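Local structure of uncharacterized protein Q7W7N7_BORPA (3CPK) at residues N131-M134 / R139-V142. The protein is of unknown function and belongs to the DUF498/DUF598 family, with an Xcc1710-like domain. Numbering follows the deposited sequence.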
# COMPACT_ATOMS: atom_id res chain seq x y z
N ASN A 131 5.86 -7.42 -1.20
CA ASN A 131 7.21 -7.97 -1.23
C ASN A 131 7.41 -8.74 -2.53
O ASN A 131 8.46 -8.62 -3.17
CB ASN A 131 7.45 -8.91 -0.05
CG ASN A 131 7.81 -8.18 1.25
OD1 ASN A 131 7.84 -8.79 2.32
ND2 ASN A 131 8.09 -6.87 1.15
N ILE A 132 6.41 -9.51 -2.91
CA ILE A 132 6.49 -10.32 -4.13
C ILE A 132 6.54 -9.49 -5.40
O ILE A 132 7.45 -9.65 -6.20
CB ILE A 132 5.33 -11.34 -4.20
CG1 ILE A 132 5.51 -12.38 -3.10
CG2 ILE A 132 5.32 -12.04 -5.56
CD1 ILE A 132 4.36 -13.34 -2.96
N LEU A 133 5.57 -8.60 -5.58
CA LEU A 133 5.56 -7.76 -6.77
C LEU A 133 6.86 -6.95 -6.85
O LEU A 133 7.34 -6.62 -7.93
CB LEU A 133 4.38 -6.80 -6.73
CG LEU A 133 2.99 -7.43 -6.81
CD1 LEU A 133 1.97 -6.35 -7.08
CD2 LEU A 133 2.95 -8.46 -7.91
N MSE A 134 7.41 -6.65 -5.68
CA MSE A 134 8.64 -5.90 -5.59
C MSE A 134 9.80 -6.80 -5.96
O MSE A 134 10.66 -6.41 -6.75
CB MSE A 134 8.78 -5.35 -4.17
CG MSE A 134 9.96 -4.44 -3.94
SE MSE A 134 11.50 -5.49 -3.47
CE MSE A 134 11.09 -5.78 -1.58
N ARG A 139 6.49 -2.25 -10.94
CA ARG A 139 6.32 -0.89 -10.41
C ARG A 139 5.09 -0.91 -9.49
O ARG A 139 3.96 -0.70 -9.93
CB ARG A 139 6.13 0.11 -11.56
N VAL A 140 5.33 -1.13 -8.21
CA VAL A 140 4.25 -1.25 -7.24
C VAL A 140 4.28 -0.29 -6.05
O VAL A 140 5.35 0.04 -5.54
CB VAL A 140 4.25 -2.69 -6.70
CG1 VAL A 140 5.54 -2.95 -5.92
CG2 VAL A 140 3.02 -2.94 -5.82
N VAL A 141 3.11 0.15 -5.61
CA VAL A 141 2.98 1.01 -4.43
C VAL A 141 2.04 0.26 -3.51
O VAL A 141 1.16 -0.47 -3.97
CB VAL A 141 2.32 2.39 -4.71
CG1 VAL A 141 2.20 3.17 -3.41
CG2 VAL A 141 3.12 3.19 -5.70
N VAL A 142 2.22 0.42 -2.21
CA VAL A 142 1.33 -0.23 -1.27
C VAL A 142 0.89 0.74 -0.16
O VAL A 142 1.68 1.54 0.33
CB VAL A 142 1.98 -1.48 -0.62
CG1 VAL A 142 3.15 -1.07 0.26
CG2 VAL A 142 0.93 -2.25 0.19
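The return from helix to strand in a beta-alpha-beta crossover, in which helix 123-135 links strands 117-121 and 140-144 on either side of the parallel strand 91-95, brings Leu133 and Val140 together and illustrates helix-on-sheet packing through a leucine and a valine. Both side chains set out toward the opposite segment and cross at about a right angle. The closest touch is between methyls, Leu133 CD1 lying 3.8 Å from Val140 CG2. Nearer the backbones, Leu133 CB rests against the fork of the valine, 4.1 Å from both CB and CG1 of Val140. With CG2 of Val140 opposite its own backbone N, CG1 falls between N and the carbonyl carbon (chi1 65°) and faces the helix backbone, 4.2 Å from the N of Met134. That residue, a selenomethionine, adds a looser contact through CB, 4.4 Å from Val140 CG1, while the end of its chain leads away. The side chains meet through carbon atoms alone, and no hydrogen bond joins the segments. Val140 is buried, and Tyr130, about one turn before Leu133 on helix 123-135, also packs on it. On the sheet side, Leu93 of strand 91-95 touches both Leu133 and Val140, carrying the helix-sheet interface onto the next strand.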